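Long-range contacts in 3-hydroxyisobutyryl-CoA hydrolase (Mycobacterium thermoresistibile, PDB 4HDT), which probably hydrolyses 3-hydroxy-2-methylpropanoyl-CoA to 3-hydroxy-2-methylpropanoate and free coenzyme A, and belongs to the crotonase-like enoyl-CoA hydratase/isomerase family: residues A[90-95]-A[291-296]; A[127-132]-A[186-191]. One frame throughout, in Å; residues are numbered along the deposited sequence.

Contact 1 (A[90-95]-A[291-296])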
ATOM      1  N   PHE A  90     -14.683   3.122   6.876  1.00 13.41           N
ATOM      2  CA  PHE A  90     -13.715   2.073   6.521  1.00 12.47           C
ATOM      3  C   PHE A  90     -12.290   2.631   6.660  1.00 12.12           C
ATOM      4  O   PHE A  90     -11.443   2.019   7.306  1.00 11.78           O
ATOM      5  CB  PHE A  90     -13.972   1.528   5.092  1.00 12.16           C
ATOM      6  CG  PHE A  90     -12.880   0.621   4.585  1.00 11.62           C
ATOM      7  CD1 PHE A  90     -12.747  -0.664   5.065  1.00 11.70           C
ATOM      8  CD2 PHE A  90     -11.967   1.092   3.675  1.00 11.30           C
ATOM      9  CE1 PHE A  90     -11.754  -1.517   4.607  1.00 11.37           C
ATOM     10  CE2 PHE A  90     -10.949   0.278   3.218  1.00 11.02           C
ATOM     11  CZ  PHE A  90     -10.824  -1.042   3.710  1.00 10.92           C
ATOM     12  N   TRP A  91     -12.051   3.765   6.035  1.00 11.77           N
ATOM     13  CA  TRP A  91     -10.698   4.355   6.055  1.00 11.49           C
ATOM     14  C   TRP A  91     -10.316   4.745   7.479  1.00 11.88           C
ATOM     15  O   TRP A  91      -9.153   4.598   7.866  1.00 11.19           O
ATOM     16  CB  TRP A  91     -10.633   5.552   5.136  1.00 11.56           C
ATOM     17  CG  TRP A  91     -10.658   5.239   3.695  1.00 11.57           C
ATOM     18  CD1 TRP A  91     -10.107   4.164   3.100  1.00 11.50           C
ATOM     19  CD2 TRP A  91     -11.233   6.020   2.657  1.00 12.03           C
ATOM     20  NE1 TRP A  91     -10.303   4.205   1.747  1.00 11.62           N
ATOM     21  CE2 TRP A  91     -10.995   5.348   1.443  1.00 11.79           C
ATOM     22  CE3 TRP A  91     -11.924   7.222   2.629  1.00 12.19           C
ATOM     23  CZ2 TRP A  91     -11.431   5.866   0.188  1.00 11.96           C
ATOM     24  CZ3 TRP A  91     -12.346   7.748   1.392  1.00 12.56           C
ATOM     25  CH2 TRP A  91     -12.116   7.063   0.201  1.00 12.39           C
ATOM     26  N   PHE A  92     -11.254   5.280   8.242  1.00 12.45           N
ATOM     27  CA  PHE A  92     -10.981   5.628   9.638  1.00 13.08           C
ATOM     28  C   PHE A  92     -10.452   4.405  10.409  1.00 12.29           C
ATOM     29  O   PHE A  92      -9.405   4.460  11.048  1.00 12.16           O
ATOM     30  CB  PHE A  92     -12.264   6.204  10.271  1.00 14.53           C
ATOM     31  CG  PHE A  92     -12.066   6.921  11.565  1.00 16.05           C
ATOM     32  CD1 PHE A  92     -12.141   6.257  12.760  1.00 17.06           C
ATOM     33  CD2 PHE A  92     -11.865   8.282  11.579  1.00 17.23           C
ATOM     34  CE1 PHE A  92     -11.971   6.930  13.972  1.00 17.89           C
ATOM     35  CE2 PHE A  92     -11.686   8.965  12.765  1.00 17.88           C
ATOM     36  CZ  PHE A  92     -11.729   8.287  13.961  1.00 18.21           C
ATOM     37  N   ASP A  93     -11.155   3.287  10.345  1.00 12.02           N
ATOM     38  CA  ASP A  93     -10.767   2.062  11.016  1.00 11.60           C
ATOM     39  C   ASP A  93      -9.507   1.435  10.388  1.00 10.80           C
ATOM     40  O   ASP A  93      -8.637   0.925  11.091  1.00 10.50           O
ATOM     41  CB  ASP A  93     -11.925   1.055  11.002  1.00 12.18           C
ATOM     42  CG  ASP A  93     -13.061   1.450  11.932  1.00 13.19           C
ATOM     43  OD1 ASP A  93     -12.842   2.192  12.952  1.00 14.01           O
ATOM     44  OD2 ASP A  93     -14.222   1.007  11.687  1.00 14.52           O
ATOM     45  N   GLU A  94      -9.404   1.498   9.062  1.00 10.28           N
ATOM     46  CA  GLU A  94      -8.261   0.902   8.387  1.00  9.57           C
ATOM     47  C   GLU A  94      -6.967   1.636   8.718  1.00  9.28           C
ATOM     48  O   GLU A  94      -5.962   0.995   9.016  1.00  8.89           O
ATOM     49  CB  GLU A  94      -8.457   0.896   6.875  1.00  9.40           C
ATOM     50  CG  GLU A  94      -7.343   0.193   6.103  1.00  9.14           C
ATOM     51  CD  GLU A  94      -7.529   0.299   4.613  1.00  8.99           C
ATOM     52  OE1 GLU A  94      -7.968   1.382   4.174  1.00  9.08           O
ATOM     53  OE2 GLU A  94      -7.233  -0.661   3.871  1.00  9.19           O
ATOM     54  N   TYR A  95      -7.017   2.948   8.697  1.00  9.38           N
ATOM     55  CA  TYR A  95      -5.802   3.730   8.943  1.00  9.20           C
ATOM     56  C   TYR A  95      -5.403   3.616  10.409  1.00  9.40           C
ATOM     57  O   TYR A  95      -4.220   3.567  10.739  1.00  8.94           O
ATOM     58  CB  TYR A  95      -5.895   5.184   8.508  1.00  9.54           C
ATOM     59  CG  TYR A  95      -6.179   5.432   7.012  1.00  9.36           C
ATOM     60  CD1 TYR A  95      -6.281   4.395   6.094  1.00  9.02           C
ATOM     61  CD2 TYR A  95      -6.382   6.703   6.557  1.00  9.82           C
ATOM     62  CE1 TYR A  95      -6.593   4.626   4.763  1.00  8.99           C
ATOM     63  CE2 TYR A  95      -6.680   6.957   5.224  1.00  9.92           C
ATOM     64  CZ  TYR A  95      -6.823   5.929   4.339  1.00  9.38           C
ATOM     65  OH  TYR A  95      -7.185   6.260   3.045  1.00  9.69           O
ATOM     66  N   GLN A 291      -3.052  13.104   6.961  1.00 13.04           N
ATOM     67  CA  GLN A 291      -3.013  13.764   5.673  1.00 12.87           C
ATOM     68  C   GLN A 291      -3.686  12.886   4.633  1.00 12.01           C
ATOM     69  O   GLN A 291      -4.516  13.348   3.842  1.00 12.02           O
ATOM     70  CB  GLN A 291      -1.577  14.067   5.266  1.00 13.12           C
ATOM     71  CG  GLN A 291      -1.397  14.738   3.914  1.00 13.65           C
ATOM     72  CD  GLN A 291       0.025  15.254   3.782  1.00 14.19           C
ATOM     73  OE1 GLN A 291       0.333  16.372   4.231  1.00 15.93           O
ATOM     74  NE2 GLN A 291       0.885  14.443   3.238  1.00 14.27           N
ATOM     75  N   GLU A 292      -3.336  11.613   4.634  1.00 11.03           N
ATOM     76  CA  GLU A 292      -3.916  10.693   3.677  1.00 10.37           C
ATOM     77  C   GLU A 292      -5.438  10.633   3.835  1.00 10.57           C
ATOM     78  O   GLU A 292      -6.186  10.496   2.864  1.00 10.30           O
ATOM     79  CB  GLU A 292      -3.329   9.292   3.853  1.00  9.95           C
ATOM     80  CG  GLU A 292      -1.888   9.120   3.354  1.00  9.65           C
ATOM     81  CD  GLU A 292      -1.300   7.740   3.609  1.00  9.44           C
ATOM     82  OE1 GLU A 292      -2.033   6.849   4.063  1.00  9.08           O
ATOM     83  OE2 GLU A 292      -0.084   7.544   3.355  1.00  9.17           O
ATOM     84  N   TYR A 293      -5.918  10.735   5.054  1.00 10.82           N
ATOM     85  CA  TYR A 293      -7.365  10.658   5.285  1.00 11.36           C
ATOM     86  C   TYR A 293      -8.068  11.879   4.669  1.00 11.82           C
ATOM     87  O   TYR A 293      -9.118  11.733   4.053  1.00 11.94           O
ATOM     88  CB  TYR A 293      -7.648  10.578   6.789  1.00 11.93           C
ATOM     89  CG  TYR A 293      -9.097  10.433   7.153  1.00 12.61           C
ATOM     90  CD1 TYR A 293      -9.768   9.212   6.944  1.00 12.63           C
ATOM     91  CD2 TYR A 293      -9.794  11.489   7.718  1.00 13.67           C
ATOM     92  CE1 TYR A 293     -11.092   9.059   7.269  1.00 13.38           C
ATOM     93  CE2 TYR A 293     -11.115  11.347   8.030  1.00 14.58           C
ATOM     94  CZ  TYR A 293     -11.774  10.151   7.819  1.00 14.23           C
ATOM     95  OH  TYR A 293     -13.120  10.103   8.169  1.00 15.19           O
ATOM     96  N   ARG A 294      -7.494  13.072   4.833  1.00 12.31           N
ATOM     97  CA  ARG A 294      -8.043  14.278   4.168  1.00 13.18           C
ATOM     98  C   ARG A 294      -8.103  14.060   2.652  1.00 12.53           C
ATOM     99  O   ARG A 294      -9.108  14.352   2.009  1.00 13.00           O
ATOM    100  CB  ARG A 294      -7.203  15.530   4.449  1.00 14.27           C
ATOM    101  CG  ARG A 294      -7.228  15.948   5.919  1.00 15.73           C
ATOM    102  CD  ARG A 294      -6.267  17.099   6.171  1.00 17.33           C
ATOM    103  NE  ARG A 294      -6.528  17.802   7.414  1.00 19.83           N
ATOM    104  CZ  ARG A 294      -5.879  18.913   7.807  1.00 21.47           C
ATOM    105  NH1 ARG A 294      -4.896  19.426   7.061  1.00 22.53           N
ATOM    106  NH2 ARG A 294      -6.207  19.508   8.951  1.00 23.44           N
ATOM    107  N   VAL A 295      -7.026  13.514   2.094  1.00 11.70           N
ATOM    108  CA  VAL A 295      -6.941  13.286   0.650  1.00 11.34           C
ATOM    109  C   VAL A 295      -7.988  12.272   0.187  1.00 11.10           C
ATOM    110  O   VAL A 295      -8.688  12.513  -0.815  1.00 11.13           O
ATOM    111  CB  VAL A 295      -5.517  12.875   0.246  1.00 10.85           C
ATOM    112  CG1 VAL A 295      -5.403  12.395  -1.192  1.00 10.61           C
ATOM    113  CG2 VAL A 295      -4.534  14.045   0.488  1.00 11.13           C
ATOM    114  N   SER A 296      -8.111  11.158   0.911  1.00 10.68           N
ATOM    115  CA  SER A 296      -9.108  10.130   0.560  1.00 10.78           C
ATOM    116  C   SER A 296     -10.531  10.688   0.638  1.00 11.86           C
ATOM    117  O   SER A 296     -11.318  10.479  -0.257  1.00 11.92           O
ATOM    118  CB  SER A 296      -8.955   8.882   1.420  1.00 10.23           C
ATOM    119  OG  SER A 296      -7.656   8.292   1.246  1.00  9.92           O
TER
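Glu292, Tyr293 and Ser296 meet Trp91, Phe92 and Tyr95 where two helices of this crotonase-like protein, 85-103 and 285-299, pack antiparallel. The axes of the two segments lie 10.7 Å apart at an angle of 160°, and three aromatic residues of helix 85-103 and Tyr293 make most of the contact across them.

Glu292 adds mainly backbone and CB, which lie near Tyr95 CE2; its carboxylate turns to other partners, the Thr154 hydroxyl and the Gly152 amide. Tyr293 follows as the central wedge. With its CG anti to the backbone N (chi1 -177°), the ring reaches over to the partner helix, and its CE1 edge comes to 4.1 Å from Trp91 CB. Further out along the ring, Tyr293 OH meets the edge of the Phe92 ring, 4.1 Å from CD2. The root of the same residue is packed as well: Tyr95 turns a ring edge towards it, with CE2 3.8 Å from Tyr293 CA.

One turn on, Ser296 supplies the polar element of a largely aromatic interface. Its OG lies 2.8 Å from Tyr95 OH, within hydrogen-bonding distance, and 3.1 Å from Glu292 O of its own helix; its one proton can serve only one of these at a time. Tyr95 OH also bonds to Asp150 OD2, which ties this buried hydroxyl pair to a carboxylate. Trp91, whose ring meets that of Phe147 nearly parallel, takes Ser296 CB over a face in a CH-pi contact: the carbon stands 3.6 Å from the centroid of the six-membered ring, only 13° off its normal.

Contact 2 (A[127-132]-A[186-191]); sequences GNVRVV and ADHYVP
Val131 and Val132 of strand 129-132 pair with His188 and Tyr189 in a short parallel beta ladder, at the edge of the mixed sheet of this crotonase-like fold. Backbone bonds set the register. His188 straddles Val131, giving its N to Arg130 O and taking Val132 N on its O, the latter bond 2.9 Å long and nearly straight; Val190 N then reaches Val132 O. Arg130 O accepts twice, since Asp187 N also donates to it, at 2.9 Å and tilted from the carbonyl plane. Two CA-H...O contacts, from Val131 to His188 O and from Tyr189 to Val132 O, supplement the ladder.

Charge reinforces its start. Arg130 grips Asp187 side-on, NE to OD2 and NH2 to OD1, both 2.9 Å. The carboxylate lies against the guanidinium edge, but the two planes are 48° apart, so both oxygens are met from above the carboxylate plane, while they lie in the plane of the guanidinium. A bend at chi3 (-61°) folds the arginine back to this position. Asp187 OD2 carries a second load, accepting Arg130 N through its anti lone pair, while Ala186 N sits 3.6 Å above the guanidinium plane, over its centre. Arg130 NH1 is held by Gly184 O and Ala125 O, which fixes the group further.

A water joins Asn128 O to His188 NE2, in the plane of the imidazole. Apolar contacts are small: Val132 CG1 meets Ala186 CB at 3.6 Å, and Val131 CG1 touches Val190 CG2.

Strand 188-189 is the outermost strand at this end of the sheet, whereas strand 129-132 is bonded on its other edge to strand 108-112; helix 177-183 packs on Val132, Ala186 and Tyr189, and helix 207-214 on Val129 and His188.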
ATOM      1  N   GLY A 127       4.562  -3.865   9.187  1.00  9.19           N
ATOM      2  CA  GLY A 127       5.046  -4.849  10.149  1.00  9.97           C
ATOM      3  C   GLY A 127       6.519  -4.730  10.434  1.00 10.39           C
ATOM      4  O   GLY A 127       7.202  -3.930   9.826  1.00 10.50           O
ATOM      5  N   ASN A 128       7.007  -5.524  11.375  1.00 11.23           N
ATOM      6  CA  ASN A 128       8.394  -5.441  11.766  1.00 12.10           C
ATOM      7  C   ASN A 128       9.224  -6.613  11.352  1.00 12.29           C
ATOM      8  O   ASN A 128      10.459  -6.574  11.463  1.00 13.22           O
ATOM      9  CB  ASN A 128       8.511  -5.170  13.276  1.00 13.30           C
ATOM     10  CG  ASN A 128       7.651  -6.108  14.087  1.00 14.01           C
ATOM     11  OD1 ASN A 128       7.919  -7.287  14.086  1.00 14.94           O
ATOM     12  ND2 ASN A 128       6.671  -5.570  14.894  1.00 15.27           N
ATOM     13  N   VAL A 129       8.549  -7.648  10.843  1.00 11.87           N
ATOM     14  CA  VAL A 129       9.228  -8.764  10.180  1.00 12.07           C
ATOM     15  C   VAL A 129       8.517  -9.033   8.848  1.00 11.37           C
ATOM     16  O   VAL A 129       7.614  -9.895   8.736  1.00 11.49           O
ATOM     17  CB  VAL A 129       9.291 -10.043  11.012  1.00 12.71           C
ATOM     18  CG1 VAL A 129      10.204 -11.069  10.359  1.00 13.47           C
ATOM     19  CG2 VAL A 129       9.812  -9.749  12.406  1.00 13.22           C
ATOM     20  N   ARG A 130       8.958  -8.301   7.822  1.00 10.80           N
ATOM     21  CA  ARG A 130       8.232  -8.232   6.550  1.00 10.15           C
ATOM     22  C   ARG A 130       8.916  -9.115   5.529  1.00 10.17           C
ATOM     23  O   ARG A 130      10.070  -8.874   5.182  1.00 10.12           O
ATOM     24  CB  ARG A 130       8.208  -6.795   6.061  1.00  9.64           C
ATOM     25  CG  ARG A 130       7.490  -5.830   7.039  1.00  9.41           C
ATOM     26  CD  ARG A 130       7.659  -4.377   6.695  1.00  9.01           C
ATOM     27  NE  ARG A 130       9.074  -3.984   6.714  1.00  8.99           N
ATOM     28  CZ  ARG A 130       9.517  -2.845   6.196  1.00  8.79           C
ATOM     29  NH1 ARG A 130       8.666  -1.962   5.700  1.00  8.48           N
ATOM     30  NH2 ARG A 130      10.820  -2.573   6.170  1.00  8.96           N
ATOM     31  N   VAL A 131       8.201 -10.140   5.117  1.00 10.05           N
ATOM     32  CA  VAL A 131       8.777 -11.193   4.239  1.00 10.31           C
ATOM     33  C   VAL A 131       8.166 -11.090   2.840  1.00  9.93           C
ATOM     34  O   VAL A 131       6.924 -10.982   2.683  1.00  9.78           O
ATOM     35  CB  VAL A 131       8.497 -12.592   4.807  1.00 10.96           C
ATOM     36  CG1 VAL A 131       9.042 -13.677   3.892  1.00 11.62           C
ATOM     37  CG2 VAL A 131       9.063 -12.727   6.241  1.00 11.38           C
ATOM     38  N   VAL A 132       9.030 -11.053   1.839  1.00  9.79           N
ATOM     39  CA  VAL A 132       8.604 -11.144   0.437  1.00  9.83           C
ATOM     40  C   VAL A 132       9.232 -12.361  -0.195  1.00 10.32           C
ATOM     41  O   VAL A 132      10.103 -13.006   0.394  1.00 10.82           O
ATOM     42  CB  VAL A 132       8.950  -9.869  -0.373  1.00  9.41           C
ATOM     43  CG1 VAL A 132       8.059  -8.693   0.029  1.00  8.92           C
ATOM     44  CG2 VAL A 132      10.413  -9.501  -0.186  1.00  9.64           C
ATOM     45  N   ALA A 186       9.899  -3.967   2.748  1.00  9.05           N
ATOM     46  CA  ALA A 186      10.068  -5.307   3.315  1.00  9.40           C
ATOM     47  C   ALA A 186      11.508  -5.479   3.786  1.00 10.07           C
ATOM     48  O   ALA A 186      12.367  -4.671   3.433  1.00 10.45           O
ATOM     49  CB  ALA A 186       9.701  -6.380   2.282  1.00  9.53           C
ATOM     50  N   ASP A 187      11.722  -6.558   4.513  1.00 10.80           N
ATOM     51  CA  ASP A 187      12.966  -6.833   5.243  1.00 11.89           C
ATOM     52  C   ASP A 187      13.706  -8.113   4.746  1.00 12.49           C
ATOM     53  O   ASP A 187      14.942  -8.140   4.735  1.00 12.85           O
ATOM     54  CB  ASP A 187      12.629  -7.013   6.715  1.00 12.45           C
ATOM     55  CG  ASP A 187      11.905  -5.801   7.326  1.00 12.60           C
ATOM     56  OD1 ASP A 187      12.491  -4.666   7.256  1.00 12.83           O
ATOM     57  OD2 ASP A 187      10.795  -6.011   7.897  1.00 13.08           O
ATOM     58  N   HIS A 188      12.959  -9.182   4.450  1.00 12.95           N
ATOM     59  CA  HIS A 188      13.533 -10.521   4.268  1.00 13.97           C
ATOM     60  C   HIS A 188      12.904 -11.181   3.030  1.00 13.62           C
ATOM     61  O   HIS A 188      11.757 -10.901   2.688  1.00 12.74           O
ATOM     62  CB  HIS A 188      13.260 -11.418   5.456  1.00 15.46           C
ATOM     63  CG  HIS A 188      13.656 -10.814   6.778  1.00 17.03           C
ATOM     64  ND1 HIS A 188      14.961 -10.666   7.145  1.00 19.07           N
ATOM     65  CD2 HIS A 188      12.910 -10.306   7.787  1.00 17.73           C
ATOM     66  CE1 HIS A 188      15.020 -10.094   8.341  1.00 18.69           C
ATOM     67  NE2 HIS A 188      13.787  -9.864   8.750  1.00 18.83           N
ATOM     68  N   TYR A 189      13.705 -12.018   2.407  1.00 14.65           N
ATOM     69  CA  TYR A 189      13.325 -12.751   1.171  1.00 15.06           C
ATOM     70  C   TYR A 189      13.347 -14.258   1.400  1.00 15.82           C
ATOM     71  O   TYR A 189      14.351 -14.804   1.886  1.00 17.15           O
ATOM     72  CB  TYR A 189      14.276 -12.372   0.058  1.00 15.65           C
ATOM     73  CG  TYR A 189      14.127 -13.172  -1.207  1.00 17.25           C
ATOM     74  CD1 TYR A 189      13.214 -12.809  -2.191  1.00 17.73           C
ATOM     75  CD2 TYR A 189      14.907 -14.291  -1.400  1.00 18.59           C
ATOM     76  CE1 TYR A 189      13.126 -13.558  -3.361  1.00 18.11           C
ATOM     77  CE2 TYR A 189      14.819 -15.041  -2.530  1.00 20.07           C
ATOM     78  CZ  TYR A 189      13.935 -14.670  -3.505  1.00 19.81           C
ATOM     79  OH  TYR A 189      13.891 -15.462  -4.617  1.00 21.40           O
ATOM     80  N   VAL A 190      12.225 -14.925   1.092  1.00 15.94           N
ATOM     81  CA  VAL A 190      12.070 -16.362   1.283  1.00 16.59           C
ATOM     82  C   VAL A 190      11.365 -16.851   0.005  1.00 16.92           C
ATOM     83  O   VAL A 190      10.287 -16.344  -0.303  1.00 15.61           O
ATOM     84  CB  VAL A 190      11.173 -16.729   2.508  1.00 17.08           C
ATOM     85  CG1 VAL A 190      10.938 -18.236   2.602  1.00 17.91           C
ATOM     86  CG2 VAL A 190      11.791 -16.282   3.828  1.00 17.08           C
ATOM     87  N   PRO A 191      11.960 -17.814  -0.741  1.00 18.41           N
ATOM     88  CA  PRO A 191      11.248 -18.352  -1.939  1.00 18.77           C
ATOM     89  C   PRO A 191       9.852 -18.912  -1.626  1.00 18.85           C
ATOM     90  O   PRO A 191       9.615 -19.433  -0.562  1.00 19.67           O
ATOM     91  CB  PRO A 191      12.209 -19.441  -2.462  1.00 20.05           C
ATOM     92  CG  PRO A 191      13.535 -19.163  -1.839  1.00 20.40           C
ATOM     93  CD  PRO A 191      13.278 -18.447  -0.549  1.00 19.50           C
TER
HETATM   94  O   HOH W   1      12.974  -8.334  11.014  1.00 26.80           O

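Contact 1 and contact 2 illustrate how one fold uses different chemistry in different places. Their centres are 25 Å apart, on opposite sides of the centre of the chain, and they share no secondary-structure element, although the loop closed by 90-95 and 291-296 encloses 127-132 and 186-191. The helix pair is the more deeply buried: side chains carry it, with rings at its heart and hydroxyls as its polar element. The strand pair, only partly buried at the sheet margin, rests on backbone hydrogen bonds and a salt bridge, with a water at one side. It also buries more surface, 519 against 334 Å².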